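Local coordinates for protein cellulose hydrolase (Bacillus licheniformis, PDB 4YZT) that is a family 5 endo-beta-1,4-glucanase that hydrolyses cellulose, gripping a cello-oligosaccharide in a cleft at the mouth of a TIM barrel, at residues V44-E47 with G48-N51; W304-G307 with N308-F311. All blocks are in the same frame, centred on the assembly; numbering follows the deposited sequence.

Interaction 1. Residues V44-E47 with G48-N51; sequences VPTE and GSWN. With BGC (beta-D-glucopyranose), chain B; BGC (beta-D-glucopyranose), chain C; EDO (1,2-ethanediol), chain D.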
ATOM      1  N   VAL A  44       6.782 -13.851 -10.777  1.00 11.78           N
ATOM      2  CA  VAL A  44       7.672 -15.014 -10.823  1.00 13.29           C
ATOM      3  C   VAL A  44       6.903 -16.257 -11.242  1.00 12.84           C
ATOM      4  O   VAL A  44       5.927 -16.622 -10.584  1.00 14.76           O
ATOM      5  CB  VAL A  44       8.328 -15.256  -9.428  1.00 13.99           C
ATOM      6  CG1 VAL A  44       9.104 -16.573  -9.406  1.00 14.87           C
ATOM      7  CG2 VAL A  44       9.225 -14.099  -9.041  1.00 12.63           C
ATOM      8  N   PRO A  45       7.348 -16.936 -12.312  1.00 12.11           N
ATOM      9  CA  PRO A  45       8.606 -16.710 -13.051  1.00 13.54           C
ATOM     10  C   PRO A  45       8.580 -15.591 -14.099  1.00 14.45           C
ATOM     11  O   PRO A  45       9.646 -15.169 -14.558  1.00 16.16           O
ATOM     12  CB  PRO A  45       8.845 -18.064 -13.740  1.00 13.15           C
ATOM     13  CG  PRO A  45       7.449 -18.614 -13.950  1.00 14.83           C
ATOM     14  CD  PRO A  45       6.675 -18.182 -12.730  1.00 13.44           C
ATOM     15  N   THR A  46       7.405 -15.117 -14.488  1.00 13.29           N
ATOM     16  CA  THR A  46       7.362 -14.121 -15.543  1.00 13.11           C
ATOM     17  C   THR A  46       6.159 -13.185 -15.415  1.00 14.10           C
ATOM     18  O   THR A  46       5.310 -13.344 -14.526  1.00 12.02           O
ATOM     19  CB  THR A  46       7.365 -14.797 -16.939  1.00 12.97           C
ATOM     20  OG1 THR A  46       7.603 -13.807 -17.951  1.00 15.99           O
ATOM     21  CG2 THR A  46       6.046 -15.524 -17.220  1.00 16.76           C
ATOM     22  N   GLU A  47       6.120 -12.178 -16.281  1.00 12.34           N
ATOM     23  CA  GLU A  47       5.024 -11.234 -16.302  1.00 12.25           C
ATOM     24  C   GLU A  47       3.722 -11.974 -16.558  1.00 13.72           C
ATOM     25  O   GLU A  47       3.604 -12.720 -17.534  1.00 15.72           O
ATOM     26  CB  GLU A  47       5.246 -10.165 -17.376  1.00 15.28           C
ATOM     27  CG  GLU A  47       4.225  -9.021 -17.335  1.00 14.67           C
ATOM     28  CD  GLU A  47       4.331  -8.068 -18.532  1.00 17.63           C
ATOM     29  OE1 GLU A  47       5.055  -8.375 -19.503  1.00 14.78           O
ATOM     30  OE2 GLU A  47       3.676  -7.003 -18.505  1.00 17.49           O
ATOM     31  N   GLY A  48       2.759 -11.776 -15.664  1.00 13.49           N
ATOM     32  CA  GLY A  48       1.460 -12.405 -15.778  1.00 13.83           C
ATOM     33  C   GLY A  48       1.338 -13.650 -14.916  1.00 14.88           C
ATOM     34  O   GLY A  48       0.277 -14.283 -14.875  1.00 14.72           O
ATOM     35  N   SER A  49       2.423 -14.022 -14.239  1.00 14.29           N
ATOM     36  CA  SER A  49       2.411 -15.249 -13.432  1.00 12.83           C
ATOM     37  C   SER A  49       1.597 -15.089 -12.146  1.00 13.62           C
ATOM     38  O   SER A  49       1.106 -16.076 -11.581  1.00 13.50           O
ATOM     39  CB  SER A  49       3.839 -15.682 -13.070  1.00 14.34           C
ATOM     40  OG  SER A  49       4.511 -16.252 -14.181  1.00 13.78           O
ATOM     41  N   TRP A  50       1.470 -13.851 -11.680  1.00 11.73           N
ATOM     42  CA  TRP A  50       0.715 -13.574 -10.466  1.00 13.40           C
ATOM     43  C   TRP A  50      -0.686 -13.009 -10.796  1.00 13.23           C
ATOM     44  O   TRP A  50      -1.341 -13.477 -11.732  1.00 15.47           O
ATOM     45  CB  TRP A  50       1.516 -12.639  -9.553  1.00 13.22           C
ATOM     46  CG  TRP A  50       2.766 -13.330  -8.965  1.00 12.12           C
ATOM     47  CD1 TRP A  50       3.063 -14.661  -9.021  1.00 15.37           C
ATOM     48  CD2 TRP A  50       3.846 -12.708  -8.242  1.00 10.25           C
ATOM     49  NE1 TRP A  50       4.263 -14.913  -8.374  1.00 13.99           N
ATOM     50  CE2 TRP A  50       4.761 -13.729  -7.893  1.00 13.63           C
ATOM     51  CE3 TRP A  50       4.134 -11.389  -7.870  1.00 10.39           C
ATOM     52  CZ2 TRP A  50       5.939 -13.470  -7.174  1.00 12.62           C
ATOM     53  CZ3 TRP A  50       5.304 -11.134  -7.149  1.00 11.00           C
ATOM     54  CH2 TRP A  50       6.193 -12.169  -6.820  1.00 11.20           C
ATOM     55  N   ASN A  51      -1.151 -12.031 -10.029  1.00 12.30           N
ATOM     56  CA  ASN A  51      -2.563 -11.616 -10.097  1.00 13.62           C
ATOM     57  C   ASN A  51      -2.912 -10.615 -11.206  1.00 16.47           C
ATOM     58  O   ASN A  51      -4.092 -10.376 -11.466  1.00 18.04           O
ATOM     59  CB  ASN A  51      -2.983 -11.016  -8.750  1.00 13.61           C
ATOM     60  CG  ASN A  51      -2.120  -9.821  -8.358  1.00 14.37           C
ATOM     61  OD1 ASN A  51      -0.911  -9.960  -8.145  1.00 16.72           O
ATOM     62  ND2 ASN A  51      -2.737  -8.642  -8.265  1.00 13.38           N
TER
HETATM   63  C2  BGC B   3       2.396 -13.538  -4.356  1.00 21.48           C
HETATM   64  C3  BGC B   3       1.683 -14.091  -5.556  1.00 21.18           C
HETATM   65  C4  BGC B   3       0.263 -13.667  -5.630  1.00 21.10           C
HETATM   66  C5  BGC B   3       0.151 -12.179  -5.482  1.00 20.56           C
HETATM   67  C6  BGC B   3      -1.289 -11.803  -5.397  1.00 23.85           C
HETATM   68  C1  BGC B   3       2.293 -12.044  -4.327  1.00 17.70           C
HETATM   69  O2  BGC B   3       3.783 -13.914  -4.341  1.00 22.41           O
HETATM   70  O3  BGC B   3       1.762 -15.533  -5.520  1.00 22.24           O
HETATM   71  O4  BGC B   3      -0.346 -13.931  -6.937  1.00 23.79           O
HETATM   72  O5  BGC B   3       0.871 -11.692  -4.286  1.00 18.24           O
HETATM   73  O6  BGC B   3      -1.802 -12.318  -4.195  1.00 29.48           O
HETATM   74  C2  BGC C   4      -2.108 -15.215  -7.919  1.00 25.45           C
HETATM   75  C3  BGC C   4      -2.602 -16.554  -8.142  1.00 28.80           C
HETATM   76  C4  BGC C   4      -1.557 -17.460  -8.695  1.00 29.49           C
HETATM   77  C5  BGC C   4      -0.275 -17.492  -7.827  1.00 27.57           C
HETATM   78  C6  BGC C   4       0.765 -18.184  -8.500  1.00 26.39           C
HETATM   79  C1  BGC C   4      -0.904 -15.220  -7.049  1.00 26.34           C
HETATM   80  O2  BGC C   4      -3.194 -14.367  -7.316  1.00 23.76           O
HETATM   81  O3  BGC C   4      -3.735 -16.516  -9.097  1.00 30.68           O
HETATM   82  O4  BGC C   4      -2.068 -18.797  -8.803  1.00 29.85           O
HETATM   83  O5  BGC C   4       0.158 -16.068  -7.626  1.00 26.17           O
HETATM   84  O6  BGC C   4       1.970 -17.775  -7.942  1.00 27.15           O
HETATM   85  C1  EDO D 802       4.453 -19.765 -10.274  1.00 23.00           C
HETATM   86  O1  EDO D 802       4.010 -18.422 -10.040  1.00 19.79           O
HETATM   87  C2  EDO D 802       3.341 -20.738  -9.891  1.00 23.06           C
HETATM   88  O2  EDO D 802       2.143 -20.413 -10.615  1.00 25.31           O

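Interaction 2. Residues W304-G307 with N308-F311; sequences WDNG and NDQF. With BGC (beta-D-glucopyranose), chain E; BGC (beta-D-glucopyranose), chain F.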
ATOM      1  N   TRP A 304       2.788   1.961  -3.308  1.00  9.23           N
ATOM      2  CA  TRP A 304       2.778   0.540  -3.686  1.00  8.03           C
ATOM      3  C   TRP A 304       1.375   0.079  -4.014  1.00 11.89           C
ATOM      4  O   TRP A 304       0.464   0.126  -3.176  1.00 11.66           O
ATOM      5  CB  TRP A 304       3.372  -0.359  -2.594  1.00  8.59           C
ATOM      6  CG  TRP A 304       3.371  -1.817  -3.021  1.00  9.04           C
ATOM      7  CD1 TRP A 304       2.583  -2.824  -2.537  1.00 11.46           C
ATOM      8  CD2 TRP A 304       4.192  -2.408  -4.047  1.00 10.88           C
ATOM      9  NE1 TRP A 304       2.857  -4.006  -3.206  1.00 12.02           N
ATOM     10  CE2 TRP A 304       3.844  -3.775  -4.131  1.00 10.85           C
ATOM     11  CE3 TRP A 304       5.187  -1.911  -4.899  1.00 11.32           C
ATOM     12  CZ2 TRP A 304       4.462  -4.652  -5.028  1.00  9.24           C
ATOM     13  CZ3 TRP A 304       5.797  -2.780  -5.788  1.00 11.12           C
ATOM     14  CH2 TRP A 304       5.431  -4.137  -5.847  1.00  9.16           C
ATOM     15  N   ASP A 305       1.219  -0.385  -5.247  1.00  9.19           N
ATOM     16  CA  ASP A 305      -0.051  -0.898  -5.727  1.00 13.22           C
ATOM     17  C   ASP A 305       0.207  -2.253  -6.392  1.00 12.52           C
ATOM     18  O   ASP A 305       0.791  -2.322  -7.481  1.00 15.88           O
ATOM     19  CB  ASP A 305      -0.679   0.110  -6.693  1.00 12.46           C
ATOM     20  CG  ASP A 305      -2.080  -0.278  -7.129  1.00 14.58           C
ATOM     21  OD1 ASP A 305      -2.519  -1.408  -6.820  1.00 13.18           O
ATOM     22  OD2 ASP A 305      -2.749   0.552  -7.785  1.00 12.89           O
ATOM     23  N   ASN A 306      -0.197  -3.337  -5.738  1.00 12.15           N
ATOM     24  CA  ASN A 306       0.038  -4.652  -6.323  1.00 11.40           C
ATOM     25  C   ASN A 306      -1.042  -5.090  -7.322  1.00 14.97           C
ATOM     26  O   ASN A 306      -1.009  -6.213  -7.816  1.00 16.62           O
ATOM     27  CB  ASN A 306       0.194  -5.719  -5.228  1.00 12.54           C
ATOM     28  CG  ASN A 306      -1.100  -5.995  -4.457  1.00 17.01           C
ATOM     29  OD1 ASN A 306      -2.159  -5.428  -4.740  1.00 17.37           O
ATOM     30  ND2 ASN A 306      -1.009  -6.897  -3.479  1.00 17.66           N
ATOM     31  N   GLY A 307      -1.992  -4.203  -7.609  1.00 13.05           N
ATOM     32  CA  GLY A 307      -3.037  -4.502  -8.571  1.00 15.94           C
ATOM     33  C   GLY A 307      -4.347  -4.893  -7.908  1.00 16.13           C
ATOM     34  O   GLY A 307      -5.403  -4.874  -8.538  1.00 17.35           O
ATOM     35  N   ASN A 308      -4.272  -5.241  -6.628  1.00 16.62           N
ATOM     36  CA  ASN A 308      -5.446  -5.609  -5.853  1.00 19.21           C
ATOM     37  C   ASN A 308      -5.923  -4.529  -4.898  1.00 19.27           C
ATOM     38  O   ASN A 308      -7.113  -4.494  -4.558  1.00 20.48           O
ATOM     39  CB  ASN A 308      -5.176  -6.884  -5.047  1.00 23.29           C
ATOM     40  CG  ASN A 308      -5.194  -8.123  -5.899  1.00 29.36           C
ATOM     41  OD1 ASN A 308      -5.861  -8.168  -6.935  1.00 33.09           O
ATOM     42  ND2 ASN A 308      -4.464  -9.150  -5.466  1.00 30.56           N
ATOM     43  N   ASP A 309      -5.012  -3.666  -4.453  1.00 21.55           N
ATOM     44  CA  ASP A 309      -5.303  -2.795  -3.314  1.00 24.30           C
ATOM     45  C   ASP A 309      -5.812  -1.414  -3.717  1.00 21.25           C
ATOM     46  O   ASP A 309      -6.597  -0.839  -2.981  1.00 25.43           O
ATOM     47  CB  ASP A 309      -4.050  -2.610  -2.423  1.00 27.01           C
ATOM     48  CG  ASP A 309      -3.696  -3.847  -1.628  1.00 30.10           C
ATOM     49  OD1 ASP A 309      -4.601  -4.683  -1.403  1.00 33.66           O
ATOM     50  OD2 ASP A 309      -2.517  -4.031  -1.236  1.00 25.81           O
ATOM     51  N   GLN A 310      -5.418  -0.899  -4.881  1.00 16.37           N
ATOM     52  CA  GLN A 310      -5.861   0.445  -5.265  1.00 13.88           C
ATOM     53  C   GLN A 310      -6.482   0.462  -6.655  1.00 12.41           C
ATOM     54  O   GLN A 310      -7.682   0.272  -6.793  1.00 13.44           O
ATOM     55  CB  GLN A 310      -4.693   1.432  -5.181  1.00 13.91           C
ATOM     56  CG  GLN A 310      -3.906   1.410  -3.851  1.00 13.05           C
ATOM     57  CD  GLN A 310      -4.748   1.744  -2.625  1.00 18.20           C
ATOM     58  OE1 GLN A 310      -5.886   2.214  -2.729  1.00 17.36           O
ATOM     59  NE2 GLN A 310      -4.189   1.486  -1.446  1.00 16.61           N
ATOM     60  N   PHE A 311      -5.681   0.688  -7.688  1.00 12.28           N
ATOM     61  CA  PHE A 311      -6.238   0.813  -9.035  1.00 12.66           C
ATOM     62  C   PHE A 311      -6.644  -0.533  -9.656  1.00 14.67           C
ATOM     63  O   PHE A 311      -5.826  -1.446  -9.803  1.00 14.86           O
ATOM     64  CB  PHE A 311      -5.249   1.518  -9.958  1.00 11.36           C
ATOM     65  CG  PHE A 311      -5.795   1.774 -11.333  1.00 13.31           C
ATOM     66  CD1 PHE A 311      -6.881   2.618 -11.503  1.00 14.37           C
ATOM     67  CD2 PHE A 311      -5.223   1.184 -12.455  1.00 13.53           C
ATOM     68  CE1 PHE A 311      -7.411   2.870 -12.766  1.00 16.74           C
ATOM     69  CE2 PHE A 311      -5.739   1.431 -13.725  1.00 16.19           C
ATOM     70  CZ  PHE A 311      -6.834   2.267 -13.878  1.00 17.53           C
TER
HETATM   71  C2  BGC E   2       3.050  -7.761  -2.905  1.00 17.85           C
HETATM   72  C3  BGC E   2       2.455  -9.128  -2.776  1.00 16.74           C
HETATM   73  C4  BGC E   2       3.379 -10.156  -3.350  1.00 17.17           C
HETATM   74  C5  BGC E   2       4.747 -10.074  -2.697  1.00 19.28           C
HETATM   75  C6  BGC E   2       5.675 -11.079  -3.329  1.00 22.80           C
HETATM   76  C1  BGC E   2       4.411  -7.709  -2.259  1.00 18.68           C
HETATM   77  O2  BGC E   2       2.199  -6.754  -2.314  1.00 15.95           O
HETATM   78  O3  BGC E   2       1.148  -9.139  -3.429  1.00 14.99           O
HETATM   79  O4  BGC E   2       2.890 -11.541  -3.159  1.00 17.07           O
HETATM   80  O5  BGC E   2       5.333  -8.724  -2.824  1.00 16.77           O
HETATM   81  O6  BGC E   2       6.892 -11.155  -2.591  1.00 26.52           O
HETATM   82  C2  BGC F   1       8.515  -5.476  -1.768  1.00 17.20           C
HETATM   83  C3  BGC F   1       7.239  -5.681  -2.507  1.00 17.61           C
HETATM   84  C4  BGC F   1       6.207  -6.276  -1.654  1.00 18.42           C
HETATM   85  C5  BGC F   1       5.993  -5.374  -0.438  1.00 19.75           C
HETATM   86  C6  BGC F   1       4.893  -5.784   0.503  1.00 19.51           C
HETATM   87  C1  BGC F   1       8.128  -4.635  -0.582  1.00 23.66           C
HETATM   88  O1  BGC F   1       9.168  -3.978   0.079  1.00 30.28           O
HETATM   89  O2  BGC F   1       9.483  -4.709  -2.551  1.00 12.50           O
HETATM   90  O3  BGC F   1       7.431  -6.471  -3.764  1.00 12.77           O
HETATM   91  O4  BGC F   1       4.976  -6.427  -2.447  1.00 16.18           O
HETATM   92  O5  BGC F   1       7.250  -5.355   0.310  1.00 23.14           O
HETATM   93  O6  BGC F   1       5.288  -7.005   1.107  1.00 20.41           O
HETATM   94  O   HOH W   1      -1.467   0.746  -1.087  1.00 14.51           O
HETATM   95  O   HOH W   2      -0.951  -2.966  -3.019  1.00 17.65           O
HETATM   96  O   HOH W   3      -3.147  -1.452 -10.300  1.00  8.00           O
HETATM   97  O   HOH W   4      -3.450  -7.800  -1.834  1.00 35.36           O
HETATM   98  O   HOH W   5      -5.394  -7.896  -9.368  1.00 33.92           O

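Interaction 1. Residues V44-E47 with G48-N51
Val44 lies alongside the indole of Trp50, the two side chains pointing the same way, and this makes the tightly packed part of the contact. CB of Val44 touches CZ2 of Trp50 at 3.7 Å, and the backbone N of Val44 sits over the same ring face, offset toward its rim. The opposite face belongs to the ligand: O2 of the chain B glucose lies 3.6 Å above the ring plane, while C3 of that sugar approaches CG and CD2. The indole is thus sandwiched between its own loop and the cellotetraose, a platform of the kind carbohydrate-binding clefts commonly use, and His117 meets the ring as well. The chain between these two residues folds back through a type II beta turn from Thr46 to Ser49, in the loop that follows the first barrel strand, 34-36. Ser49 N donates to Thr46 O at 3.0 Å, and Gly48 occupies a position (phi 98°) where a CB would be pressed against Glu47 O. A second bond runs the other way, from Thr46 N to Ser49 OG at 3.1 Å; with chi1 at -75°, OG stands beside its own backbone N and faces Thr46. CD of Pro45 also packs closely on this hydroxyl, 3.2 Å from Ser49 OG. The looser side is the rest of Pro45, which follows a cis peptide bond and is exposed. There an ethanediol molecule, probably from the crystallisation liquor, lies beside the proline ring, its C1 3.7 Å from Pro45 CD, and donates through O1 to Val44 O at 2.7 Å. Glu47 sends its extended chain away from the turn to a salt bridge with Arg96.

Interaction 2. Residues W304-G307 with N308-F311
Asn306 OD1 accepts two backbone N-H groups from the residues that follow it: Asn308 N at 2.8 Å, tilted 33° from the carbonyl plane, and Asp309 N in a weak bond at 3.4 Å. The first torsion of Asn306, 68°, sets its amide between the backbone N and the carbonyl carbon, where OD1 can reach forward along the chain while ND2 faces the sugar. ND2 donates to O3 of the chain E glucose at 3.1 Å and, weakly, to O2. The same O2 receives the indole N-H of Trp304 at 3.0 Å, and C3 of the chain F glucose lies over one face of that ring. Behind this sugar-binding front, Asp305 ties the loop together. OD1 takes Gly307 N from above the carboxylate plane, closing an Asx turn, whereas OD2 receives Phe311 N on its syn side at 2.9 Å and also Trp35 NE1. An alanine here, having no carboxylate, is likely to leave the N-H groups of Gly307, Phe311 and the Trp35 indole without their mate, and the loop after strand 299-303 freer to shift. Water 2 joins Asn306 N to Asp309 OD2, adding a solvent bridge across the turn. ND2 also donates to water 4, away from the sugar. Since OD1 is occupied by main-chain donors, that backbone grip probably sets which end of the Asn306 amide meets the substrate.

How the interactions relate
Both loops belong to the (beta/alpha)8 barrel, residues 44-51 following its first strand and 304-311 its eighth, and these strands are neighbours where the barrel closes. The centres of interactions 1 and 2 are about 15 Å apart, yet the loops meet directly: Asn51 ND2 lies 3.0 Å from Asn306 O, probably a hydrogen bond. Asn51 ND2 also packs against Asn308 ND2, 3.3 Å away. Together they line successive stretches of the cellotetraose cleft, interaction 1 mainly at the chain B and C glucoses and interaction 2 mainly at those of chains E and F. Asn39, a further pocket residue, bonds to Asn51 OD1 and is touched by Asn306, linking the two sides.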